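PDB 3HFQ: uncharacterized protein lp_2219 from Lactobacillus plantarum, which is of unknown function but has the seven-bladed beta-propeller fold of the lactonase family, so that a lactone-hydrolysing activity is possible though not established. Local coordinates for residues D292-N304 against T311-S323. The protein carries 1 engineered substitution. Sequence-based numbering, arbitrary orientation.
Sequences DLDPTEAFVVVVN and TLYARDLTSGKLS
V300 and V302 of strand 299-304 pair with Y313 and T311 of strand 309-315. The two strands form the antiparallel hairpin at the middle of one four-stranded blade of the beta-propeller. Four backbone hydrogen bonds join these two hydrogen-bonded pairs, the shortest from T311 N to V302 O at 2.8 Å. R315 N extends the ladder to A298 O, and approaches that oxygen from above the carbonyl plane.

R315 also reaches past the end of the strand with its side chain. CG lies anti to the backbone N (chi1 169°), and the chain runs extended to NE. NH1 donates to E297 O at 2.9 Å, with 151° at the hydrogen and the oxygen near the guanidinium plane. L293 CD2 lies over one guanidinium face, 3.7 Å from R315 NE. NE itself is hydrogen-bonded to the hydroxyl of Y255. The E297 carboxylate is near but not paired with R315; its OE2 accepts from H249 N. A leucine in place of R315 has no N-H to offer at its end, and would probably leave E297 O without this mate and the 294-297 turn less firmly tied to the second strand.

Apolar side chains meet on both faces of the hairpin. On the face of V300, V302 and Y313, V302 CG1 meets Y313 CE1 at 3.6 Å, and V300 CG2 meets L322 CD2 of strand 322-330, the last strand of the blade, at 3.8 Å. The Y313 hydroxyl is hydrogen-bonded to S282 O, which ties the ring to the preceding blade. On the other face, L312 CD1 packs on V301 CG2 at 3.7 Å. The F299 ring meets Y313 O at its edge, with CD1 3.4 Å from that oxygen.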
# COMPACT_ATOMS: atom_id res chain seq x y z
N ASP A 292 -1.68 -7.87 4.40
CA ASP A 292 -1.49 -8.57 3.14
C ASP A 292 -1.63 -10.07 3.33
O ASP A 292 -1.49 -10.57 4.45
CB ASP A 292 -0.12 -8.25 2.52
CG ASP A 292 -0.05 -8.61 1.04
OD1 ASP A 292 -1.11 -8.89 0.44
OD2 ASP A 292 1.06 -8.58 0.47
N LEU A 293 -1.93 -10.76 2.25
CA LEU A 293 -2.05 -12.21 2.28
C LEU A 293 -0.61 -12.70 2.18
O LEU A 293 0.24 -12.01 1.62
CB LEU A 293 -2.84 -12.73 1.08
CG LEU A 293 -4.36 -12.58 1.05
CD1 LEU A 293 -4.76 -11.11 1.04
CD2 LEU A 293 -4.90 -13.27 -0.20
N ASP A 294 -0.32 -13.87 2.74
CA ASP A 294 1.03 -14.40 2.66
C ASP A 294 1.17 -15.03 1.27
O ASP A 294 0.19 -15.14 0.54
CB ASP A 294 1.25 -15.46 3.75
CG ASP A 294 0.59 -16.78 3.42
OD1 ASP A 294 -0.63 -16.80 3.18
OD2 ASP A 294 1.31 -17.80 3.41
N PRO A 295 2.40 -15.43 0.88
CA PRO A 295 2.61 -16.03 -0.44
C PRO A 295 1.73 -17.24 -0.76
O PRO A 295 1.32 -17.43 -1.91
CB PRO A 295 4.09 -16.36 -0.43
CG PRO A 295 4.66 -15.24 0.40
CD PRO A 295 3.69 -15.20 1.56
N THR A 296 1.44 -18.07 0.24
CA THR A 296 0.61 -19.25 0.00
C THR A 296 -0.86 -18.84 -0.08
O THR A 296 -1.69 -19.58 -0.61
CB THR A 296 0.74 -20.29 1.14
OG1 THR A 296 0.14 -19.79 2.34
CG2 THR A 296 2.21 -20.61 1.40
N GLU A 297 -1.16 -17.66 0.45
CA GLU A 297 -2.51 -17.11 0.48
C GLU A 297 -3.44 -17.87 1.42
O GLU A 297 -4.66 -17.77 1.31
CB GLU A 297 -3.10 -17.04 -0.93
CG GLU A 297 -2.35 -16.10 -1.86
CD GLU A 297 -3.25 -15.45 -2.90
OE1 GLU A 297 -4.15 -16.13 -3.43
OE2 GLU A 297 -3.04 -14.25 -3.20
N ALA A 298 -2.85 -18.62 2.35
CA ALA A 298 -3.63 -19.38 3.32
C ALA A 298 -3.67 -18.58 4.62
O ALA A 298 -4.28 -19.01 5.61
CB ALA A 298 -3.00 -20.74 3.55
N PHE A 299 -3.02 -17.42 4.62
CA PHE A 299 -2.97 -16.56 5.80
C PHE A 299 -3.01 -15.08 5.43
O PHE A 299 -2.76 -14.70 4.29
CB PHE A 299 -1.67 -16.81 6.57
CG PHE A 299 -1.48 -18.22 7.02
CD1 PHE A 299 -2.03 -18.65 8.23
CD2 PHE A 299 -0.76 -19.12 6.25
CE1 PHE A 299 -1.85 -19.97 8.65
CE2 PHE A 299 -0.59 -20.44 6.66
CZ PHE A 299 -1.13 -20.86 7.87
N VAL A 300 -3.34 -14.27 6.43
CA VAL A 300 -3.36 -12.82 6.28
C VAL A 300 -2.75 -12.24 7.55
O VAL A 300 -3.03 -12.72 8.65
CB VAL A 300 -4.79 -12.25 6.14
CG1 VAL A 300 -4.74 -10.72 6.25
CG2 VAL A 300 -5.39 -12.66 4.80
N VAL A 301 -1.89 -11.24 7.39
CA VAL A 301 -1.27 -10.58 8.52
C VAL A 301 -1.62 -9.10 8.43
O VAL A 301 -1.47 -8.50 7.37
CB VAL A 301 0.27 -10.74 8.50
CG1 VAL A 301 0.91 -9.83 9.55
CG2 VAL A 301 0.64 -12.19 8.78
N VAL A 302 -2.09 -8.54 9.53
CA VAL A 302 -2.45 -7.13 9.57
C VAL A 302 -1.70 -6.48 10.73
O VAL A 302 -1.41 -7.15 11.73
CB VAL A 302 -3.97 -6.93 9.81
CG1 VAL A 302 -4.39 -7.59 11.11
CG2 VAL A 302 -4.31 -5.43 9.85
N VAL A 303 -1.34 -5.21 10.59
CA VAL A 303 -0.66 -4.50 11.67
C VAL A 303 -1.52 -3.32 12.08
O VAL A 303 -2.12 -2.67 11.23
CB VAL A 303 0.74 -3.97 11.26
CG1 VAL A 303 1.69 -5.14 11.07
CG2 VAL A 303 0.65 -3.14 9.98
N ASN A 304 -1.58 -3.07 13.38
CA ASN A 304 -2.36 -1.97 13.92
C ASN A 304 -1.41 -0.88 14.41
O ASN A 304 -0.60 -1.10 15.31
CB ASN A 304 -3.23 -2.46 15.07
CG ASN A 304 -4.25 -3.49 14.61
OD1 ASN A 304 -5.23 -3.14 13.95
ND2 ASN A 304 -4.02 -4.75 14.94
N THR A 311 -1.72 -9.01 13.85
CA THR A 311 -2.67 -10.10 14.01
C THR A 311 -2.56 -11.07 12.85
O THR A 311 -2.40 -10.66 11.70
CB THR A 311 -4.12 -9.56 14.08
OG1 THR A 311 -4.21 -8.60 15.14
CG2 THR A 311 -5.11 -10.69 14.33
N LEU A 312 -2.63 -12.36 13.16
CA LEU A 312 -2.54 -13.40 12.14
C LEU A 312 -3.88 -14.10 11.97
O LEU A 312 -4.53 -14.48 12.95
CB LEU A 312 -1.50 -14.45 12.55
CG LEU A 312 -1.41 -15.68 11.63
CD1 LEU A 312 -0.85 -15.28 10.28
CD2 LEU A 312 -0.53 -16.75 12.26
N TYR A 313 -4.30 -14.26 10.71
CA TYR A 313 -5.55 -14.94 10.38
C TYR A 313 -5.28 -16.11 9.47
O TYR A 313 -4.29 -16.13 8.74
CB TYR A 313 -6.52 -14.05 9.59
CG TYR A 313 -6.90 -12.75 10.20
CD1 TYR A 313 -6.24 -11.57 9.85
CD2 TYR A 313 -7.99 -12.66 11.07
CE1 TYR A 313 -6.64 -10.35 10.35
CE2 TYR A 313 -8.40 -11.43 11.58
CZ TYR A 313 -7.72 -10.28 11.21
OH TYR A 313 -8.14 -9.06 11.67
N ALA A 314 -6.17 -17.09 9.52
CA ALA A 314 -6.10 -18.22 8.63
C ALA A 314 -7.09 -17.77 7.56
O ALA A 314 -8.08 -17.10 7.88
CB ALA A 314 -6.59 -19.48 9.32
N ARG A 315 -6.83 -18.11 6.31
CA ARG A 315 -7.73 -17.74 5.22
C ARG A 315 -8.15 -18.97 4.43
O ARG A 315 -7.30 -19.73 3.97
CB ARG A 315 -7.04 -16.74 4.28
CG ARG A 315 -7.80 -16.49 2.98
CD ARG A 315 -7.08 -15.50 2.06
NE ARG A 315 -7.84 -15.26 0.84
CZ ARG A 315 -7.80 -16.02 -0.24
NH1 ARG A 315 -7.01 -17.09 -0.29
NH2 ARG A 315 -8.56 -15.73 -1.29
N ASP A 316 -9.46 -19.18 4.29
CA ASP A 316 -9.97 -20.32 3.53
C ASP A 316 -9.73 -20.04 2.05
O ASP A 316 -10.15 -19.00 1.54
CB ASP A 316 -11.46 -20.51 3.81
CG ASP A 316 -12.01 -21.80 3.21
OD1 ASP A 316 -12.07 -21.90 1.96
OD2 ASP A 316 -12.37 -22.70 3.98
N LEU A 317 -9.07 -20.96 1.37
CA LEU A 317 -8.73 -20.80 -0.04
C LEU A 317 -9.92 -20.79 -1.01
O LEU A 317 -9.83 -20.22 -2.10
CB LEU A 317 -7.76 -21.90 -0.47
CG LEU A 317 -6.46 -22.04 0.33
CD1 LEU A 317 -5.61 -23.15 -0.27
CD2 LEU A 317 -5.70 -20.73 0.32
N THR A 318 -11.03 -21.41 -0.62
CA THR A 318 -12.18 -21.45 -1.50
C THR A 318 -13.26 -20.42 -1.16
O THR A 318 -13.88 -19.85 -2.05
CB THR A 318 -12.82 -22.86 -1.52
OG1 THR A 318 -13.37 -23.16 -0.23
CG2 THR A 318 -11.76 -23.91 -1.85
N SER A 319 -13.45 -20.16 0.13
CA SER A 319 -14.46 -19.20 0.57
C SER A 319 -13.91 -17.78 0.74
O SER A 319 -14.67 -16.81 0.74
CB SER A 319 -15.06 -19.64 1.91
OG SER A 319 -14.16 -19.38 2.97
N GLY A 320 -12.60 -17.68 0.90
CA GLY A 320 -11.97 -16.38 1.07
C GLY A 320 -12.13 -15.77 2.46
O GLY A 320 -11.54 -14.73 2.75
N LYS A 321 -12.92 -16.41 3.31
CA LYS A 321 -13.14 -15.88 4.65
C LYS A 321 -11.96 -16.07 5.61
O LYS A 321 -11.12 -16.95 5.42
CB LYS A 321 -14.43 -16.46 5.24
CG LYS A 321 -15.67 -16.02 4.47
CD LYS A 321 -16.96 -16.40 5.18
CE LYS A 321 -18.16 -15.83 4.44
NZ LYS A 321 -19.45 -16.17 5.11
N LEU A 322 -11.92 -15.24 6.64
CA LEU A 322 -10.83 -15.27 7.61
C LEU A 322 -11.27 -15.67 9.01
O LEU A 322 -12.44 -15.55 9.38
CB LEU A 322 -10.18 -13.88 7.68
CG LEU A 322 -9.85 -13.19 6.34
CD1 LEU A 322 -9.36 -11.77 6.61
CD2 LEU A 322 -8.81 -14.00 5.58
N SER A 323 -10.32 -16.16 9.80
CA SER A 323 -10.58 -16.55 11.18
C SER A 323 -9.30 -16.29 11.98
O SER A 323 -8.20 -16.60 11.52
CB SER A 323 -11.00 -18.02 11.28
OG SER A 323 -9.95 -18.89 10.91